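Local coordinates for 2'-deoxycytidine 5'-triphosphate deaminase (Agrobacterium tumefaciens, PDB 2R9Q), which probably deaminates dCTP to dUTP, a step that supplies precursor for thymidine nucleotide synthesis, at residues B[29-34]-B[95-100]; B[99-104]-B[139-144]; B[107-112]-B[167-172]. One frame throughout, in Å; residues are numbered along the deposited sequence.

Overall arrangement
All three contacts fall within the N-terminal dCTP deaminase domain, a member of the dUTPase clan. Contacts 1 and 2 share Ser-99 and Leu-100 on strand 91-101, and their centres lie about 13 Å apart; contact 1 joins this strand to the loop after strand 27-28, and contact 2 to the chain entering strand 143-150. Contact 3 pairs strands 106-112 and 162-170 in a second antiparallel sheet, its centre about 12 Å from that of contact 2 and 17 Å from that of contact 1. Along the chain, contact 1 closes before contact 3 opens, whereas the segments of contacts 2 and 3 alternate. Phe-168 packs against Leu-100 and Leu-102, so side chains join the two sheets.

Contact 1. Residues B[29-34]-B[95-100]; sequences SEADLD and PLMESL
Ser-29 turns its OG anti to the backbone N (chi1 -165°), while Glu-98, whose CB points away from the loop, bends at chi2 (68°) and brings its carboxylate back to that hydroxyl. The result is a hydrogen bond of 2.8 Å from Ser-29 OG to Glu-98 OE2, with the donor standing 40° out of the carboxylate plane. Beside it the backbones meet at the corner of the chain at Met-97. Ser-29 CA approaches Met-97 O at 3.4 Å in a CA-H...O contact, and Glu-30 N makes a hydrogen bond to the same oxygen that is weak, 3.3 Å long and clearly bent. The Met-97 side chain runs alongside residues 29-31: its CB lies 3.8 Å from Ser-29 OG, and its terminal CE reaches Ala-31 CB at 3.8 Å and Glu-30 CB at 4.0 Å. The carboxylate of Glu-30 finds its salt-bridge partner, Arg-159, elsewhere. Arg-46 completes the polar side of the contact, with NE in a salt bridge to Glu-98 OE2 and NH1 hydrogen-bonded to Ser-29 OG. Serine and arginine thus converge on one oxygen of a buried glutamate, an arrangement that would be expected to stabilise its negative charge.

Contact 2. Residues B[99-104]-B[139-144]; sequences SLALPA and GYTGPL
Leu-100 faces Tyr-140 and Leu-144 across an antiparallel pairing. Its CB lies 3.8 Å from Tyr-140 O, and chi1 of -61° sets CG beside the backbone N. Of the branches beyond CG, CD1 does the touching: it meets Tyr-140 CD2 at 4.1 Å, at the ring edge and near the ring plane, and Leu-144 CD2 at the same separation. The Leu-100 and Tyr-140 side chains cross at about a right angle. The other branch, CD2, packs on Phe-168.

Underneath, Leu-100 and Gly-142 form a hydrogen-bonded pair: Leu-100 N to Gly-142 O and Gly-142 N to Leu-100 O are both 2.9 Å, with angles at the hydrogen of 176° and 164°. A further bond from Leu-102 N to Tyr-140 O extends the ladder past the non-hydrogen-bonded pair Ala-101 and Thr-141. The Tyr-140 hydroxyl passes close by Gly-142 and donates a 2.8 Å hydrogen bond from Tyr-140 OH to Pro-143 O, in the carbonyl plane. Asp-128 N is a second partner of this hydroxyl, so the ring is tied at its far end.

The contact lies at one end of strands 91-101 and 143-150, neighbours in one sheet; Leu-100 also touches Ile-136 of strand 135-136 and Ile-166 of strand 162-170, both from the other sheet.

Contact 3. Residues B[107-112]-B[167-172]; sequences SASANP and RFRIGH
Strands 106-112 and 162-170 are antiparallel neighbours in a sheet of the N-terminal domain, and residues 107-109 pair here with 169-167. The short segment axes approach to 4.8 Å, with N-to-C directions 150° apart. Two hydrogen-bonded pairs flank the non-hydrogen-bonded pair Ala-108 and Phe-168. In the first, Ser-107 N bonds to Arg-169 O at 3.1 Å and Arg-169 N returns to Ser-107 O; in the second, Ser-109 and Arg-167 exchange the same two bonds, with Arg-167 N to Ser-109 O at 2.9 Å.

On the face carrying Ser-107, Ser-109 and Arg-169, the arginine folds across to the opposite strand. Its CG takes the position between the backbone N and the carbonyl carbon (chi1 60°), and a further bend at chi3 brings the edge of the guanidinium to Ser-109. Arg-169 NH1 donates to Ser-109 OG at 3.1 Å, with the hydroxyl oxygen 19° out of the guanidinium plane. Arg-169 NH1 also donates to a water 3.0 Å away, which is hydrogen-bonded to Ser-107 OG at 2.8 Å, so Arg-169 NH1 holds Ser-109 directly and Ser-107 through the water. Nearer the backbone, Arg-169 CG lies 3.6 Å from Ser-107 OG. Arg-169 NE forms a salt bridge with Glu-338 of the C-terminal domain. Arg-167 NE bonds to Ala-41 O, and its NH1 and NH2 donate to the backbone oxygens of Ala-277 and Phe-297 in the C-terminal domain.

On the other face, Ala-108 CB meets Phe-168 CD1 at 3.7 Å, on the side where Ile-136 and Leu-13 also pack. In this chain Arg-167 and Arg-169 carry the sheet's contact across to the C-terminal domain; the antiparallel ladder itself is consistent with the mainly beta fold of the dUTPase clan.

Contact 1. Residues B[29-34]-B[95-100]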
# COMPACT_ATOMS: atom_id res chain seq x y z
N SER B 29 -23.78 10.92 32.38
CA SER B 29 -22.40 11.20 31.99
C SER B 29 -21.50 11.28 33.21
O SER B 29 -21.97 11.54 34.30
CB SER B 29 -22.28 12.47 31.16
OG SER B 29 -21.02 12.50 30.53
N GLU B 30 -20.20 11.07 32.99
CA GLU B 30 -19.20 11.16 34.06
C GLU B 30 -18.98 12.58 34.57
O GLU B 30 -18.40 12.76 35.63
CB GLU B 30 -17.86 10.57 33.61
CG GLU B 30 -17.87 9.05 33.51
CD GLU B 30 -16.54 8.48 33.05
OE1 GLU B 30 -15.48 9.02 33.42
OE2 GLU B 30 -16.55 7.48 32.32
N ALA B 31 -19.42 13.57 33.80
CA ALA B 31 -19.32 14.97 34.19
C ALA B 31 -20.45 15.80 33.59
O ALA B 31 -21.23 15.31 32.77
CB ALA B 31 -17.98 15.54 33.77
N ASP B 32 -20.56 17.04 34.04
CA ASP B 32 -21.54 17.96 33.46
C ASP B 32 -21.27 18.01 31.97
O ASP B 32 -20.13 17.96 31.56
CB ASP B 32 -21.44 19.36 34.09
N LEU B 33 -22.32 18.11 31.17
CA LEU B 33 -22.19 18.23 29.72
C LEU B 33 -21.41 19.50 29.37
O LEU B 33 -21.32 20.40 30.18
CB LEU B 33 -23.56 18.19 29.04
CG LEU B 33 -24.48 16.99 29.39
CD1 LEU B 33 -25.82 17.03 28.65
CD2 LEU B 33 -23.77 15.64 29.17
N ASP B 34 -20.75 19.52 28.22
CA ASP B 34 -20.19 20.75 27.65
C ASP B 34 -21.37 21.70 27.34
O ASP B 34 -22.45 21.24 27.00
CB ASP B 34 -19.41 20.51 26.34
CG ASP B 34 -18.22 19.55 26.48
OD1 ASP B 34 -17.70 19.35 27.61
OD2 ASP B 34 -17.80 19.00 25.42
N PRO B 95 -14.19 3.48 25.91
CA PRO B 95 -15.39 3.79 26.69
C PRO B 95 -15.70 5.26 26.68
O PRO B 95 -14.82 6.10 26.85
CB PRO B 95 -15.07 3.27 28.11
CG PRO B 95 -14.03 2.20 27.90
CD PRO B 95 -13.21 2.72 26.71
N LEU B 96 -16.97 5.56 26.44
CA LEU B 96 -17.43 6.90 26.34
C LEU B 96 -17.88 7.34 27.72
O LEU B 96 -18.27 6.52 28.54
CB LEU B 96 -18.53 6.99 25.27
CG LEU B 96 -18.18 6.72 23.80
CD1 LEU B 96 -19.46 6.62 22.95
CD2 LEU B 96 -17.21 7.74 23.22
N MET B 97 -17.78 8.64 28.00
CA MET B 97 -18.29 9.22 29.25
C MET B 97 -19.86 9.07 29.41
O MET B 97 -20.38 8.86 30.49
CB MET B 97 -17.86 10.68 29.35
CG MET B 97 -16.35 10.91 29.53
SD MET B 97 -15.86 12.67 29.54
CE MET B 97 -16.78 13.28 30.94
N GLU B 98 -20.59 9.14 28.30
CA GLU B 98 -22.04 9.05 28.34
C GLU B 98 -22.55 7.62 28.43
O GLU B 98 -22.00 6.72 27.80
CB GLU B 98 -22.66 9.74 27.14
CG GLU B 98 -22.52 11.26 27.17
CD GLU B 98 -21.08 11.72 27.01
OE1 GLU B 98 -20.37 11.17 26.12
OE2 GLU B 98 -20.67 12.61 27.77
N SER B 99 -23.58 7.41 29.24
CA SER B 99 -24.27 6.12 29.32
C SER B 99 -25.78 6.34 29.34
O SER B 99 -26.26 7.47 29.53
CB SER B 99 -23.74 5.20 30.47
OG SER B 99 -24.08 5.59 31.78
N LEU B 100 -26.50 5.25 29.10
CA LEU B 100 -27.93 5.33 28.86
C LEU B 100 -28.78 4.45 29.80
O LEU B 100 -28.34 3.41 30.26
CB LEU B 100 -28.24 5.01 27.39
CG LEU B 100 -27.65 5.92 26.31
CD1 LEU B 100 -27.88 5.28 24.94
CD2 LEU B 100 -28.20 7.37 26.36

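Contact 2. Residues B[99-104]-B[139-144]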
# COMPACT_ATOMS: atom_id res chain seq x y z
N SER B 99 -23.58 7.41 29.24
CA SER B 99 -24.27 6.12 29.32
C SER B 99 -25.78 6.34 29.34
O SER B 99 -26.26 7.47 29.53
CB SER B 99 -23.74 5.20 30.47
OG SER B 99 -24.08 5.59 31.78
N LEU B 100 -26.50 5.25 29.10
CA LEU B 100 -27.93 5.33 28.86
C LEU B 100 -28.78 4.45 29.80
O LEU B 100 -28.34 3.41 30.26
CB LEU B 100 -28.24 5.01 27.39
CG LEU B 100 -27.65 5.92 26.31
CD1 LEU B 100 -27.88 5.28 24.94
CD2 LEU B 100 -28.20 7.37 26.36
N ALA B 101 -29.98 4.96 30.09
CA ALA B 101 -31.11 4.19 30.61
C ALA B 101 -32.37 4.74 29.87
O ALA B 101 -33.10 5.59 30.37
CB ALA B 101 -31.22 4.35 32.10
N LEU B 102 -32.56 4.26 28.65
CA LEU B 102 -33.61 4.76 27.75
C LEU B 102 -35.04 4.27 28.09
O LEU B 102 -35.25 3.08 28.38
CB LEU B 102 -33.27 4.36 26.31
CG LEU B 102 -32.68 5.42 25.35
CD1 LEU B 102 -31.72 6.37 26.03
CD2 LEU B 102 -32.02 4.70 24.16
N PRO B 103 -36.04 5.18 28.03
CA PRO B 103 -37.45 4.78 28.01
C PRO B 103 -37.72 3.71 26.94
O PRO B 103 -37.17 3.82 25.84
CB PRO B 103 -38.18 6.08 27.62
CG PRO B 103 -37.28 7.18 28.08
CD PRO B 103 -35.87 6.64 28.00
N ALA B 104 -38.54 2.71 27.25
CA ALA B 104 -38.76 1.55 26.38
C ALA B 104 -39.29 1.84 24.96
O ALA B 104 -39.17 0.99 24.06
CB ALA B 104 -39.66 0.52 27.07
N GLY B 139 -35.15 1.26 24.47
CA GLY B 139 -35.09 0.95 25.88
C GLY B 139 -33.74 0.57 26.45
O GLY B 139 -33.67 0.11 27.57
N TYR B 140 -32.67 0.82 25.69
CA TYR B 140 -31.33 0.37 26.06
C TYR B 140 -30.84 1.02 27.35
O TYR B 140 -30.87 2.25 27.51
CB TYR B 140 -30.32 0.62 24.91
CG TYR B 140 -28.87 0.23 25.23
CD1 TYR B 140 -28.45 -1.10 25.15
CD2 TYR B 140 -27.93 1.20 25.62
CE1 TYR B 140 -27.14 -1.45 25.47
CE2 TYR B 140 -26.63 0.87 25.93
CZ TYR B 140 -26.23 -0.45 25.86
OH TYR B 140 -24.92 -0.80 26.17
N THR B 141 -30.39 0.16 28.26
CA THR B 141 -29.69 0.52 29.47
C THR B 141 -28.30 -0.03 29.35
O THR B 141 -28.14 -1.24 29.13
CB THR B 141 -30.31 -0.11 30.72
OG1 THR B 141 -31.64 0.38 30.86
CG2 THR B 141 -29.51 0.22 31.99
N GLY B 142 -27.31 0.86 29.51
CA GLY B 142 -25.93 0.45 29.45
C GLY B 142 -24.90 1.51 29.08
O GLY B 142 -25.22 2.69 28.90
N PRO B 143 -23.64 1.07 28.97
CA PRO B 143 -22.55 1.91 28.55
C PRO B 143 -22.47 2.03 27.04
O PRO B 143 -23.12 1.29 26.32
CB PRO B 143 -21.33 1.17 29.10
CG PRO B 143 -21.72 -0.22 29.00
CD PRO B 143 -23.18 -0.29 29.28
N LEU B 144 -21.68 3.01 26.59
CA LEU B 144 -21.39 3.20 25.17
C LEU B 144 -19.87 3.18 24.94
O LEU B 144 -19.08 3.59 25.81
CB LEU B 144 -22.00 4.51 24.66
CG LEU B 144 -23.52 4.73 24.67
CD1 LEU B 144 -23.87 6.23 24.41
CD2 LEU B 144 -24.28 3.82 23.70

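Contact 3. Residues B[107-112]-B[167-172]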
# COMPACT_ATOMS: atom_id res chain seq x y z
N SER B 107 -35.45 4.83 21.15
CA SER B 107 -34.24 4.25 20.59
C SER B 107 -33.26 5.35 20.17
O SER B 107 -33.54 6.54 20.29
CB SER B 107 -34.59 3.36 19.39
OG SER B 107 -34.96 4.11 18.25
N ALA B 108 -32.08 4.95 19.71
CA ALA B 108 -31.15 5.91 19.14
C ALA B 108 -30.22 5.35 18.06
O ALA B 108 -30.01 4.15 17.97
CB ALA B 108 -30.38 6.63 20.24
N SER B 109 -29.70 6.24 17.22
CA SER B 109 -28.62 5.91 16.29
C SER B 109 -27.39 6.88 16.41
O SER B 109 -27.50 7.96 16.94
CB SER B 109 -29.18 5.81 14.86
OG SER B 109 -29.56 7.07 14.35
N ALA B 110 -26.24 6.45 15.91
CA ALA B 110 -24.99 7.23 15.96
C ALA B 110 -24.37 7.42 14.56
O ALA B 110 -24.53 6.59 13.67
CB ALA B 110 -24.00 6.59 16.92
N ASN B 111 -23.74 8.58 14.38
CA ASN B 111 -23.02 8.95 13.19
C ASN B 111 -21.80 9.79 13.59
O ASN B 111 -21.81 10.42 14.66
CB ASN B 111 -23.90 9.76 12.25
CG ASN B 111 -24.66 8.91 11.29
OD1 ASN B 111 -24.18 7.86 10.85
ND2 ASN B 111 -25.85 9.37 10.92
N PRO B 112 -20.73 9.76 12.79
CA PRO B 112 -19.63 10.68 13.03
C PRO B 112 -20.02 12.13 12.90
O PRO B 112 -20.87 12.46 12.11
CB PRO B 112 -18.61 10.30 11.97
CG PRO B 112 -19.39 9.56 10.94
CD PRO B 112 -20.44 8.86 11.66
N ARG B 167 -28.36 10.52 18.02
CA ARG B 167 -29.70 11.09 17.83
C ARG B 167 -30.74 10.15 18.44
O ARG B 167 -30.73 8.96 18.18
CB ARG B 167 -29.96 11.28 16.34
CG ARG B 167 -31.36 11.72 15.94
CD ARG B 167 -31.38 12.19 14.49
NE ARG B 167 -30.68 13.47 14.29
CZ ARG B 167 -30.58 14.10 13.13
NH1 ARG B 167 -31.09 13.57 12.04
NH2 ARG B 167 -29.96 15.27 13.04
N PHE B 168 -31.61 10.71 19.27
CA PHE B 168 -32.68 9.94 19.94
C PHE B 168 -34.01 10.13 19.25
O PHE B 168 -34.30 11.21 18.75
CB PHE B 168 -32.82 10.36 21.41
CG PHE B 168 -31.54 10.30 22.17
CD1 PHE B 168 -31.19 9.17 22.86
CD2 PHE B 168 -30.68 11.39 22.19
CE1 PHE B 168 -30.02 9.10 23.54
CE2 PHE B 168 -29.51 11.33 22.88
CZ PHE B 168 -29.18 10.19 23.56
N ARG B 169 -34.82 9.07 19.24
CA ARG B 169 -36.13 9.11 18.59
C ARG B 169 -37.22 8.20 19.20
O ARG B 169 -36.91 7.18 19.84
CB ARG B 169 -35.96 8.78 17.11
CG ARG B 169 -35.37 7.42 16.85
CD ARG B 169 -35.36 7.09 15.39
NE ARG B 169 -34.63 8.04 14.55
CZ ARG B 169 -33.30 8.15 14.49
NH1 ARG B 169 -32.50 7.42 15.26
NH2 ARG B 169 -32.77 9.03 13.67
N ILE B 170 -38.48 8.57 19.02
CA ILE B 170 -39.61 7.67 19.31
C ILE B 170 -40.28 7.33 17.98
O ILE B 170 -40.73 8.20 17.27
CB ILE B 170 -40.61 8.26 20.33
CG1 ILE B 170 -39.87 8.56 21.65
CG2 ILE B 170 -41.78 7.26 20.60
CD1 ILE B 170 -40.32 9.81 22.37
N GLY B 171 -40.27 6.04 17.65
CA GLY B 171 -40.64 5.56 16.32
C GLY B 171 -39.65 5.97 15.24
O GLY B 171 -38.50 6.28 15.50
N HIS B 172 -40.14 5.98 14.01
CA HIS B 172 -39.33 6.32 12.86
C HIS B 172 -40.17 7.16 11.91
O HIS B 172 -40.68 6.66 10.94
CB HIS B 172 -38.84 5.03 12.20
CG HIS B 172 -37.52 5.16 11.50
ND1 HIS B 172 -37.12 4.30 10.50
CD2 HIS B 172 -36.52 6.06 11.65
CE1 HIS B 172 -35.92 4.66 10.08
NE2 HIS B 172 -35.53 5.72 10.76
O HOH W 1 -32.98 4.66 16.33